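Local coordinates for colicin-B (Escherichia coli, PDB 1RH1), which forms channels that depolarise the cytoplasmic membrane of Escherichia coli and closely related bacteria, dissipating the energy of the cell, at residues T25-G30 with Q136-L141; P117-A122 with A257-S262; T172-N177 with N253-G258; H266-R271 with L281-V286. All coordinates share one frame; numbering follows the deposited sequence.

Contact 1: T25-G30 with Q136-L141; sequences TGRIPG and QKIIRL
R27 and R140 meet at about a right angle, the aliphatic part of one against the charged end of the other. R27 CG lies in the plane of the R140 guanidinium, at its edge, 3.4 Å from R140 NH2. The guanidinium planes themselves are 41° apart and do not stack, with R27 NH1 and R140 NH1 separated by 4.6 Å. E287, touched by R27 and joined to R140 in a long, weak ion pair, probably eases this closeness of charge. R140 is also fixed from its own strand: its NE donates to I139 O at 2.9 Å and 168°, and the bends at chi2 and chi3 fold the chain back to make that bond.

I138 runs slantwise between R27 and P29. Its long CG1-CD1 arm touches both, CD1 reaching R27 CD at 3.7 Å and CG1 meeting P29 CD, also at 3.7 Å; a flexible apolar chain suits a place between a proline ring and arginine methylenes. Further along, the proline ring leans on Q136, with P29 CD 3.2 Å from the backbone Q136 O and P29 CB 3.4 Å from Q136 OE1, the glutamine bending at chi2 so that its amide returns toward the ring. K137 turns off to a salt bridge with E79.

No hydrogen bond crosses between the segments. This is a surface loop, directly following the TonB box, laid by side-chain packing over the approach to strand 139-146 of the mixed sheet.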
loop_
_atom_site.group_PDB
_atom_site.type_symbol
_atom_site.label_atom_id
_atom_site.label_comp_id
_atom_site.label_asym_id
_atom_site.label_seq_id
_atom_site.Cartn_x
_atom_site.Cartn_y
_atom_site.Cartn_z
ATOM N N THR A 25 -4.718 9.442 20.275
ATOM C CA THR A 25 -5.683 10.108 21.145
ATOM C C THR A 25 -5.063 11.258 21.958
ATOM O O THR A 25 -5.694 12.310 22.102
ATOM C CB THR A 25 -6.319 8.972 22.031
ATOM O OG1 THR A 25 -7.490 9.560 22.584
ATOM C CG2 THR A 25 -5.419 8.387 23.138
ATOM N N GLY A 26 -3.810 11.099 22.427
ATOM C CA GLY A 26 -3.117 12.148 23.161
ATOM C C GLY A 26 -1.922 11.644 23.961
ATOM O O GLY A 26 -0.763 11.952 23.656
ATOM N N ARG A 27 -2.304 10.891 25.000
ATOM C CA ARG A 27 -1.528 10.228 26.054
ATOM C C ARG A 27 -2.152 10.668 27.367
ATOM O O ARG A 27 -2.010 11.824 27.787
ATOM C CB ARG A 27 -0.018 10.603 26.182
ATOM C CG ARG A 27 0.970 9.801 25.327
ATOM C CD ARG A 27 2.438 10.173 25.575
ATOM N NE ARG A 27 2.761 11.543 25.180
ATOM C CZ ARG A 27 3.284 11.858 23.982
ATOM N NH1 ARG A 27 3.551 10.921 23.062
ATOM N NH2 ARG A 27 3.514 13.138 23.682
ATOM N N ILE A 28 -2.898 9.732 27.978
ATOM C CA ILE A 28 -3.508 9.991 29.274
ATOM C C ILE A 28 -2.476 9.832 30.395
ATOM O O ILE A 28 -2.010 8.721 30.694
ATOM C CB ILE A 28 -4.759 9.054 29.547
ATOM C CG1 ILE A 28 -4.612 7.540 29.248
ATOM C CG2 ILE A 28 -5.845 9.735 28.721
ATOM C CD1 ILE A 28 -4.635 7.056 27.772
ATOM N N PRO A 29 -2.043 10.956 31.019
ATOM C CA PRO A 29 -2.855 11.964 31.749
ATOM C C PRO A 29 -4.264 12.481 31.383
ATOM O O PRO A 29 -4.545 12.989 30.289
ATOM C CB PRO A 29 -1.853 13.118 31.922
ATOM C CG PRO A 29 -0.764 12.887 30.894
ATOM C CD PRO A 29 -0.645 11.377 30.933
ATOM N N GLY A 30 -5.176 12.334 32.360
ATOM C CA GLY A 30 -6.568 12.760 32.206
ATOM C C GLY A 30 -7.474 12.557 33.430
ATOM O O GLY A 30 -8.620 13.021 33.419
ATOM N N GLN A 136 -2.644 9.236 35.291
ATOM C CA GLN A 136 -1.731 10.380 35.202
ATOM C C GLN A 136 -0.414 9.995 34.552
ATOM O O GLN A 136 0.262 10.798 33.894
ATOM C CB GLN A 136 -1.446 10.978 36.611
ATOM C CG GLN A 136 -0.264 11.987 36.837
ATOM C CD GLN A 136 -0.243 13.369 36.149
ATOM O OE1 GLN A 136 -0.923 13.662 35.151
ATOM N NE2 GLN A 136 0.596 14.259 36.700
ATOM N N LYS A 137 -0.086 8.726 34.774
ATOM C CA LYS A 137 1.132 8.176 34.242
ATOM C C LYS A 137 1.046 7.744 32.788
ATOM O O LYS A 137 -0.007 7.360 32.260
ATOM C CB LYS A 137 1.545 7.010 35.136
ATOM C CG LYS A 137 2.022 7.503 36.498
ATOM C CD LYS A 137 3.257 8.392 36.361
ATOM C CE LYS A 137 3.562 9.157 37.646
ATOM N NZ LYS A 137 3.715 8.274 38.794
ATOM N N ILE A 138 2.199 7.924 32.139
ATOM C CA ILE A 138 2.367 7.450 30.786
ATOM C C ILE A 138 2.985 6.072 30.886
ATOM O O ILE A 138 4.155 5.885 31.197
ATOM C CB ILE A 138 3.265 8.413 30.004
ATOM C CG1 ILE A 138 2.489 9.694 29.789
ATOM C CG2 ILE A 138 3.685 7.828 28.662
ATOM C CD1 ILE A 138 3.365 10.777 29.149
ATOM N N ILE A 139 2.096 5.106 30.683
ATOM C CA ILE A 139 2.420 3.697 30.660
ATOM C C ILE A 139 2.799 3.402 29.213
ATOM O O ILE A 139 2.418 4.134 28.289
ATOM C CB ILE A 139 1.172 2.877 31.094
ATOM C CG1 ILE A 139 0.810 3.192 32.531
ATOM C CG2 ILE A 139 1.439 1.385 31.015
ATOM C CD1 ILE A 139 -0.334 4.213 32.620
ATOM N N ARG A 140 3.594 2.337 29.029
ATOM C CA ARG A 140 3.979 1.820 27.720
ATOM C C ARG A 140 4.298 0.314 27.757
ATOM O O ARG A 140 5.051 -0.165 28.592
ATOM C CB ARG A 140 5.146 2.648 27.251
ATOM C CG ARG A 140 4.914 2.775 25.790
ATOM C CD ARG A 140 4.760 4.156 25.198
ATOM N NE ARG A 140 3.629 4.881 25.716
ATOM C CZ ARG A 140 3.229 6.008 25.128
ATOM N NH1 ARG A 140 3.851 6.487 24.049
ATOM N NH2 ARG A 140 2.225 6.699 25.652
ATOM N N LEU A 141 3.665 -0.527 26.945
ATOM C CA LEU A 141 3.936 -1.962 26.900
ATOM C C LEU A 141 5.136 -2.233 26.024
ATOM O O LEU A 141 5.127 -1.920 24.838
ATOM C CB LEU A 141 2.765 -2.712 26.322
ATOM C CG LEU A 141 1.483 -2.648 27.102
ATOM C CD1 LEU A 141 0.406 -3.246 26.285
ATOM C CD2 LEU A 141 1.589 -3.435 28.387
#

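Contact 2: P117-A122 with A257-S262; sequences PSRPAA and AGYTMS
Stacking between R119 and Y259 dominates the contact. The guanidinium lies flat on the phenol ring, planes 4° apart, and R119 CZ sits 3.6 Å from the ring centroid, only 10° off the normal: a cation-pi pair over the middle of the face. A bend at chi3 turns the planar end parallel to the ring, something arginine's long, flat-tipped chain allows.

Hydrogen bonds use the edge of the same group. R119 NH2 donates to G258 O at 2.6 Å and a nearly straight 173°; the oxygen is in the guanidinium plane, although the nitrogen stands well above the plane of that carbonyl. A weak, bent bond joins R119 NH2 to A257 O at 2.7 Å. On another side, R119 NE forms a salt bridge with E256.

The apolar contacts gather round A257. Its CB meets P120 CG at 3.5 Å and A122 CB at 4.1 Å, and so small a side chain fits where the two backbones draw close.

Stack, carbonyls and carboxylate together fix the rotation of a buried guanidinium. With E256 to balance its charge, R119 probably stays protonated, tying the loop before strand 260-262 to the loop that leads into strand 121-128.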
loop_
_atom_site.group_PDB
_atom_site.type_symbol
_atom_site.label_atom_id
_atom_site.label_comp_id
_atom_site.label_asym_id
_atom_site.label_seq_id
_atom_site.Cartn_x
_atom_site.Cartn_y
_atom_site.Cartn_z
ATOM N N PRO A 117 -2.220 -9.528 -0.561
ATOM C CA PRO A 117 -0.989 -9.273 -1.269
ATOM C C PRO A 117 -0.581 -7.817 -1.267
ATOM O O PRO A 117 -1.361 -6.909 -1.555
ATOM C CB PRO A 117 -1.263 -9.822 -2.639
ATOM C CG PRO A 117 -2.742 -9.594 -2.806
ATOM C CD PRO A 117 -3.205 -10.115 -1.464
ATOM N N SER A 118 0.707 -7.737 -0.963
ATOM C CA SER A 118 1.572 -6.575 -0.813
ATOM C C SER A 118 1.364 -5.895 0.526
ATOM O O SER A 118 1.669 -4.710 0.709
ATOM C CB SER A 118 1.341 -5.552 -1.928
ATOM O OG SER A 118 0.255 -4.689 -1.625
ATOM N N ARG A 119 0.822 -6.689 1.448
ATOM C CA ARG A 119 0.513 -6.218 2.763
ATOM C C ARG A 119 0.847 -7.313 3.738
ATOM O O ARG A 119 0.536 -8.480 3.473
ATOM C CB ARG A 119 -0.950 -5.885 2.863
ATOM C CG ARG A 119 -1.172 -4.428 2.514
ATOM C CD ARG A 119 -2.553 -3.920 2.915
ATOM N NE ARG A 119 -2.796 -4.231 4.309
ATOM C CZ ARG A 119 -2.490 -3.422 5.315
ATOM N NH1 ARG A 119 -1.939 -2.217 5.150
ATOM N NH2 ARG A 119 -2.688 -3.912 6.522
ATOM N N PRO A 120 1.446 -6.968 4.892
ATOM C CA PRO A 120 1.999 -7.918 5.827
ATOM C C PRO A 120 0.925 -8.851 6.375
ATOM O O PRO A 120 -0.260 -8.648 6.109
ATOM C CB PRO A 120 2.653 -7.029 6.833
ATOM C CG PRO A 120 1.693 -5.908 6.949
ATOM C CD PRO A 120 1.400 -5.654 5.503
ATOM N N ALA A 121 1.308 -9.927 7.051
ATOM C CA ALA A 121 0.355 -10.857 7.620
ATOM C C ALA A 121 0.566 -10.833 9.125
ATOM O O ALA A 121 1.682 -10.588 9.596
ATOM C CB ALA A 121 0.610 -12.244 7.100
ATOM N N ALA A 122 -0.475 -11.097 9.915
ATOM C CA ALA A 122 -0.339 -10.969 11.344
ATOM C C ALA A 122 -0.982 -12.082 12.111
ATOM O O ALA A 122 -1.984 -12.628 11.675
ATOM C CB ALA A 122 -0.970 -9.675 11.802
ATOM N N ALA A 257 -2.831 -7.856 8.547
ATOM C CA ALA A 257 -2.358 -6.832 9.466
ATOM C C ALA A 257 -3.161 -5.546 9.368
ATOM O O ALA A 257 -3.925 -5.367 8.411
ATOM C CB ALA A 257 -0.905 -6.487 9.194
ATOM N N GLY A 258 -2.968 -4.669 10.372
ATOM C CA GLY A 258 -3.669 -3.410 10.450
ATOM C C GLY A 258 -3.310 -2.429 9.352
ATOM O O GLY A 258 -2.319 -2.555 8.650
ATOM N N TYR A 259 -4.160 -1.423 9.201
ATOM C CA TYR A 259 -3.955 -0.354 8.249
ATOM C C TYR A 259 -3.521 0.974 8.873
ATOM O O TYR A 259 -3.064 1.853 8.133
ATOM C CB TYR A 259 -5.223 -0.138 7.470
ATOM C CG TYR A 259 -5.534 -1.245 6.499
ATOM C CD1 TYR A 259 -5.305 -1.024 5.142
ATOM C CD2 TYR A 259 -6.099 -2.444 6.947
ATOM C CE1 TYR A 259 -5.654 -1.996 4.212
ATOM C CE2 TYR A 259 -6.451 -3.430 6.019
ATOM C CZ TYR A 259 -6.231 -3.185 4.656
ATOM O OH TYR A 259 -6.666 -4.101 3.725
ATOM N N THR A 260 -3.649 1.190 10.192
ATOM C CA THR A 260 -3.191 2.433 10.818
ATOM C C THR A 260 -2.126 2.261 11.901
ATOM O O THR A 260 -2.260 1.374 12.741
ATOM C CB THR A 260 -4.352 3.236 11.472
ATOM O OG1 THR A 260 -5.024 2.291 12.280
ATOM C CG2 THR A 260 -5.355 3.857 10.538
ATOM N N MET A 261 -1.046 3.055 11.913
ATOM C CA MET A 261 -0.108 3.019 13.024
ATOM C C MET A 261 -0.369 4.207 13.919
ATOM O O MET A 261 -0.386 5.340 13.442
ATOM C CB MET A 261 1.365 3.067 12.571
ATOM C CG MET A 261 1.739 3.638 11.191
ATOM S SD MET A 261 3.459 3.322 10.678
ATOM C CE MET A 261 3.416 1.543 10.544
ATOM N N SER A 262 -0.631 3.932 15.211
ATOM C CA SER A 262 -0.853 4.928 16.273
ATOM C C SER A 262 0.369 5.842 16.340
ATOM O O SER A 262 1.493 5.336 16.246
ATOM C CB SER A 262 -1.064 4.189 17.606
ATOM O OG SER A 262 -1.077 4.993 18.780
#

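Contact 3: T172-N177 with N253-G258; sequences TDLMQN and NYVEAG
V255 lies at the far end of the Q176 side-chain amide, near both its oxygen and its nitrogen, and L174 meets the peptide group between A257 and G258. Q176 and V255 approach from opposite directions: Q176 OE1 is 3.7 Å from V255 CG2, and Q176 NE2 is 4.0 Å from V255 CG1. The methyls offer the amide no hydrogen bond. At the peptide, L174 CD2 stands to one side of the plane, closest to the nitrogen, 3.3 Å from G258 N and 3.9 Å from A257 C.

L174 thus works with both arms. CD2 lies off the plane, over the N-H side of the peptide, and CD1 reaches across to V255 CG2 at 3.7 Å, the two side chains meeting at a slant. V255 sets CG1 anti to its carbonyl carbon (chi1 -63°), which leaves CG2 between the backbone N and that carbon and directed at L174 and Q176. G258 presents bare backbone on the side toward L174, and CD2 packs directly against its nitrogen.

The strand segments 172-176 and 253-256 run almost perpendicular, 83° apart, with a closest axis approach of 9.8 Å. They belong to one curled antiparallel sheet without being neighbours in it. L174 also touches Y181 and A122, on the strands that lie between them.

Charged groups face other ways: D173 pairs with R297 and E256 with R119. What crosses here is therefore mostly dispersion, with no hydrogen bond, so shape rather than directional bonding sets the fit.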
loop_
_atom_site.group_PDB
_atom_site.type_symbol
_atom_site.label_atom_id
_atom_site.label_comp_id
_atom_site.label_asym_id
_atom_site.label_seq_id
_atom_site.Cartn_x
_atom_site.Cartn_y
_atom_site.Cartn_z
ATOM N N THR A 172 4.269 -5.482 16.653
ATOM C CA THR A 172 3.468 -4.259 16.788
ATOM C C THR A 172 2.046 -4.585 17.210
ATOM O O THR A 172 1.825 -5.670 17.742
ATOM C CB THR A 172 3.354 -3.451 15.482
ATOM O OG1 THR A 172 2.945 -4.338 14.451
ATOM C CG2 THR A 172 4.646 -2.763 15.136
ATOM N N ASP A 173 1.043 -3.725 17.006
ATOM C CA ASP A 173 -0.275 -4.080 17.489
ATOM C C ASP A 173 -1.305 -4.186 16.388
ATOM O O ASP A 173 -1.068 -3.773 15.260
ATOM C CB ASP A 173 -0.697 -3.076 18.596
ATOM C CG ASP A 173 -1.211 -1.687 18.271
ATOM O OD1 ASP A 173 -0.795 -1.058 17.301
ATOM O OD2 ASP A 173 -2.045 -1.213 19.032
ATOM N N LEU A 174 -2.428 -4.818 16.726
ATOM C CA LEU A 174 -3.479 -5.175 15.792
ATOM C C LEU A 174 -4.831 -4.760 16.310
ATOM O O LEU A 174 -5.361 -5.314 17.286
ATOM C CB LEU A 174 -3.566 -6.686 15.574
ATOM C CG LEU A 174 -3.306 -7.315 14.269
ATOM C CD1 LEU A 174 -4.135 -8.544 14.241
ATOM C CD2 LEU A 174 -3.636 -6.406 13.126
ATOM N N MET A 175 -5.416 -3.814 15.598
ATOM C CA MET A 175 -6.760 -3.418 15.948
ATOM C C MET A 175 -7.714 -4.446 15.361
ATOM O O MET A 175 -7.919 -4.488 14.151
ATOM C CB MET A 175 -6.998 -2.044 15.380
ATOM C CG MET A 175 -7.703 -1.065 16.309
ATOM S SD MET A 175 -6.884 -0.823 17.879
ATOM C CE MET A 175 -8.374 -1.428 18.557
ATOM N N GLN A 176 -8.254 -5.353 16.180
ATOM C CA GLN A 176 -9.181 -6.350 15.675
ATOM C C GLN A 176 -10.522 -6.359 16.376
ATOM O O GLN A 176 -10.698 -6.964 17.434
ATOM C CB GLN A 176 -8.598 -7.715 15.796
ATOM C CG GLN A 176 -7.494 -7.879 14.809
ATOM C CD GLN A 176 -7.645 -9.131 13.967
ATOM O OE1 GLN A 176 -7.748 -9.046 12.737
ATOM N NE2 GLN A 176 -7.656 -10.309 14.615
ATOM N N ASN A 177 -11.474 -5.701 15.694
ATOM C CA ASN A 177 -12.872 -5.498 16.080
ATOM C C ASN A 177 -13.065 -4.573 17.255
ATOM O O ASN A 177 -13.789 -4.853 18.217
ATOM C CB ASN A 177 -13.586 -6.835 16.396
ATOM C CG ASN A 177 -13.982 -7.556 15.117
ATOM O OD1 ASN A 177 -14.693 -7.009 14.271
ATOM N ND2 ASN A 177 -13.518 -8.791 14.923
ATOM N N ASN A 253 -4.749 -17.001 15.323
ATOM C CA ASN A 253 -5.133 -16.992 13.921
ATOM C C ASN A 253 -4.559 -16.079 12.847
ATOM O O ASN A 253 -4.462 -14.870 12.967
ATOM C CB ASN A 253 -6.647 -16.873 13.931
ATOM C CG ASN A 253 -7.383 -17.878 14.831
ATOM O OD1 ASN A 253 -6.821 -18.820 15.392
ATOM N ND2 ASN A 253 -8.690 -17.704 15.028
ATOM N N TYR A 254 -4.213 -16.655 11.715
ATOM C CA TYR A 254 -3.642 -15.940 10.594
ATOM C C TYR A 254 -4.597 -14.952 9.928
ATOM O O TYR A 254 -5.512 -15.247 9.144
ATOM C CB TYR A 254 -3.154 -16.999 9.621
ATOM C CG TYR A 254 -2.346 -16.537 8.421
ATOM C CD1 TYR A 254 -1.071 -16.004 8.573
ATOM C CD2 TYR A 254 -2.884 -16.702 7.166
ATOM C CE1 TYR A 254 -0.337 -15.644 7.451
ATOM C CE2 TYR A 254 -2.157 -16.343 6.043
ATOM C CZ TYR A 254 -0.888 -15.818 6.187
ATOM O OH TYR A 254 -0.165 -15.487 5.055
ATOM N N VAL A 255 -4.356 -13.708 10.294
ATOM C CA VAL A 255 -5.153 -12.618 9.764
ATOM C C VAL A 255 -4.327 -11.626 8.952
ATOM O O VAL A 255 -3.114 -11.743 8.819
ATOM C CB VAL A 255 -5.870 -11.864 10.932
ATOM C CG1 VAL A 255 -6.827 -12.825 11.600
ATOM C CG2 VAL A 255 -4.879 -11.299 11.946
ATOM N N GLU A 256 -5.006 -10.641 8.381
ATOM C CA GLU A 256 -4.353 -9.546 7.709
ATOM C C GLU A 256 -3.968 -8.525 8.763
ATOM O O GLU A 256 -4.701 -8.328 9.740
ATOM C CB GLU A 256 -5.303 -8.926 6.723
ATOM C CG GLU A 256 -4.726 -7.694 6.058
ATOM C CD GLU A 256 -5.601 -7.045 5.008
ATOM O OE1 GLU A 256 -5.072 -6.205 4.298
ATOM O OE2 GLU A 256 -6.787 -7.340 4.886
ATOM N N ALA A 257 -2.831 -7.856 8.547
ATOM C CA ALA A 257 -2.358 -6.832 9.466
ATOM C C ALA A 257 -3.161 -5.546 9.368
ATOM O O ALA A 257 -3.925 -5.367 8.411
ATOM C CB ALA A 257 -0.905 -6.487 9.194
ATOM N N GLY A 258 -2.968 -4.669 10.372
ATOM C CA GLY A 258 -3.669 -3.410 10.450
ATOM C C GLY A 258 -3.310 -2.429 9.352
ATOM O O GLY A 258 -2.319 -2.555 8.650
#

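Contact 4: H266-R271 with L281-V286; sequences HDVIVR and LYISAV
I283 CG2 is the bump at the centre of one face of this hairpin. It fills the hollow between two valines of the partner strand, 3.6 Å from V270 CG2 and 3.8 Å from V268 CG2. With CG1 anti to the backbone N (chi1 -177°), I283 pushes CG2 forward between them while its longer arm runs on, and beta-branched residues suit such a ridge.

On the other face Y282 reaches across the partner strand. I269 CG1 meets the edge of its ring, in the ring plane, 3.9 Å from Y282 CD2. The hydroxyl lodges close above D267 CB and donates to D267 OD1 at 2.6 Å, on that oxygen's anti lone pair. R170 forms a salt bridge with the same carboxylate oxygen, and L171 N donates to the tyrosine oxygen, so this buried polar cluster is well satisfied.

Beneath the side chains, paired backbone bonds join H266 with A285, V268 with I283 and V270 with L281.

The hairpin lies within the mixed sheet: strand 189-201 runs parallel to 266-271 on its outer side, and strand 139-146 runs antiparallel to 281-286. V218 packs on I283 and A285, whereas helix 147-150 packs against I269 and Y282.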
loop_
_atom_site.group_PDB
_atom_site.type_symbol
_atom_site.label_atom_id
_atom_site.label_comp_id
_atom_site.label_asym_id
_atom_site.label_seq_id
_atom_site.Cartn_x
_atom_site.Cartn_y
_atom_site.Cartn_z
ATOM N N HIS A 266 6.159 2.710 18.556
ATOM C CA HIS A 266 7.423 2.557 17.847
ATOM C C HIS A 266 8.115 1.269 18.214
ATOM O O HIS A 266 7.935 0.732 19.300
ATOM C CB HIS A 266 8.368 3.710 18.176
ATOM C CG HIS A 266 9.140 4.250 16.986
ATOM N ND1 HIS A 266 10.443 4.507 16.953
ATOM C CD2 HIS A 266 8.612 4.568 15.737
ATOM C CE1 HIS A 266 10.693 4.962 15.733
ATOM N NE2 HIS A 266 9.602 5.004 14.990
ATOM N N ASP A 267 8.876 0.771 17.234
ATOM C CA ASP A 267 9.794 -0.365 17.385
ATOM C C ASP A 267 11.111 -0.012 16.715
ATOM O O ASP A 267 11.138 0.594 15.638
ATOM C CB ASP A 267 9.266 -1.659 16.741
ATOM C CG ASP A 267 8.818 -1.660 15.276
ATOM O OD1 ASP A 267 8.601 -2.747 14.733
ATOM O OD2 ASP A 267 8.664 -0.587 14.685
ATOM N N VAL A 268 12.230 -0.289 17.377
ATOM C CA VAL A 268 13.531 0.064 16.821
ATOM C C VAL A 268 14.540 -1.022 17.129
ATOM O O VAL A 268 14.260 -1.931 17.905
ATOM C CB VAL A 268 14.086 1.398 17.402
ATOM C CG1 VAL A 268 13.162 2.562 17.120
ATOM C CG2 VAL A 268 14.224 1.278 18.900
ATOM N N ILE A 269 15.725 -0.950 16.538
ATOM C CA ILE A 269 16.759 -1.890 16.905
ATOM C C ILE A 269 17.810 -1.030 17.551
ATOM O O ILE A 269 18.435 -0.156 16.952
ATOM C CB ILE A 269 17.286 -2.625 15.654
ATOM C CG1 ILE A 269 16.300 -3.714 15.281
ATOM C CG2 ILE A 269 18.632 -3.267 15.919
ATOM C CD1 ILE A 269 16.725 -4.502 14.050
ATOM N N VAL A 270 17.913 -1.270 18.852
ATOM C CA VAL A 270 18.854 -0.551 19.686
ATOM C C VAL A 270 20.179 -1.260 19.534
ATOM O O VAL A 270 20.306 -2.451 19.822
ATOM C CB VAL A 270 18.405 -0.588 21.148
ATOM C CG1 VAL A 270 19.431 0.160 21.955
ATOM C CG2 VAL A 270 17.062 0.078 21.349
ATOM N N ARG A 271 21.136 -0.468 19.055
ATOM C CA ARG A 271 22.527 -0.872 18.841
ATOM C C ARG A 271 23.437 -0.347 19.967
ATOM O O ARG A 271 23.549 0.863 20.175
ATOM C CB ARG A 271 22.908 -0.322 17.478
ATOM C CG ARG A 271 24.350 -0.457 17.059
ATOM C CD ARG A 271 24.538 0.213 15.722
ATOM N NE ARG A 271 25.426 -0.632 14.966
ATOM C CZ ARG A 271 26.120 -0.194 13.920
ATOM N NH1 ARG A 271 26.025 1.080 13.514
ATOM N NH2 ARG A 271 26.917 -1.055 13.269
ATOM N N LEU A 281 19.492 -5.118 20.334
ATOM C CA LEU A 281 18.181 -5.490 20.812
ATOM C C LEU A 281 17.071 -4.811 20.017
ATOM O O LEU A 281 17.159 -3.633 19.660
ATOM C CB LEU A 281 18.115 -5.111 22.255
ATOM C CG LEU A 281 16.949 -5.643 23.045
ATOM C CD1 LEU A 281 17.070 -7.159 23.181
ATOM C CD2 LEU A 281 16.916 -4.938 24.403
ATOM N N TYR A 282 16.058 -5.615 19.675
ATOM C CA TYR A 282 14.874 -5.119 19.010
ATOM C C TYR A 282 13.915 -4.889 20.143
ATOM O O TYR A 282 13.716 -5.753 20.988
ATOM C CB TYR A 282 14.266 -6.138 18.062
ATOM C CG TYR A 282 12.874 -5.812 17.486
ATOM C CD1 TYR A 282 11.733 -6.343 18.081
ATOM C CD2 TYR A 282 12.729 -4.990 16.367
ATOM C CE1 TYR A 282 10.468 -6.062 17.579
ATOM C CE2 TYR A 282 11.463 -4.700 15.852
ATOM C CZ TYR A 282 10.348 -5.239 16.471
ATOM O OH TYR A 282 9.092 -4.933 16.003
ATOM N N ILE A 283 13.295 -3.721 20.132
ATOM C CA ILE A 283 12.353 -3.394 21.164
ATOM C C ILE A 283 11.140 -2.681 20.616
ATOM O O ILE A 283 11.213 -1.841 19.727
ATOM C CB ILE A 283 13.199 -2.615 22.205
ATOM C CG1 ILE A 283 12.339 -2.263 23.380
ATOM C CG2 ILE A 283 13.814 -1.382 21.603
ATOM C CD1 ILE A 283 13.274 -1.945 24.564
ATOM N N SER A 284 9.995 -3.131 21.112
ATOM C CA SER A 284 8.700 -2.607 20.699
ATOM C C SER A 284 7.956 -1.905 21.825
ATOM O O SER A 284 7.761 -2.490 22.891
ATOM C CB SER A 284 7.824 -3.721 20.191
ATOM O OG SER A 284 6.681 -3.114 19.603
ATOM N N ALA A 285 7.486 -0.674 21.594
ATOM C CA ALA A 285 6.847 0.115 22.636
ATOM C C ALA A 285 5.477 0.645 22.244
ATOM O O ALA A 285 5.346 1.663 21.556
ATOM C CB ALA A 285 7.741 1.292 22.987
ATOM N N VAL A 286 4.451 -0.031 22.760
ATOM C CA VAL A 286 3.055 0.250 22.452
ATOM C C VAL A 286 2.269 1.006 23.513
ATOM O O VAL A 286 2.465 0.851 24.706
ATOM C CB VAL A 286 2.401 -1.121 22.128
ATOM C CG1 VAL A 286 0.890 -1.074 21.976
ATOM C CG2 VAL A 286 2.979 -1.563 20.799
#

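How the contacts relate
All four contacts lie in the portion of the chain before the long helix 291-340, which leads to the pore-forming part. Contacts 2 and 3 are close, centres 7 Å apart: they share A257 and G258, and strands 121-128 and 252-256 pair between them in the antiparallel sheet. Contacts 1 and 4, with centres 19 Å apart, meet where L141 O accepts from V286 N, 2.9 Å away, joining strands 139-146 and 281-286 of the mixed sheet. Contact 3 only grazes contact 4. Along the chain, contacts 1 and 2 interlock, and residues 260-262 lead into 266-271. Late strands thus return to early ones, and residues 260-262 also pair in parallel with strand 20-22 of the TonB box.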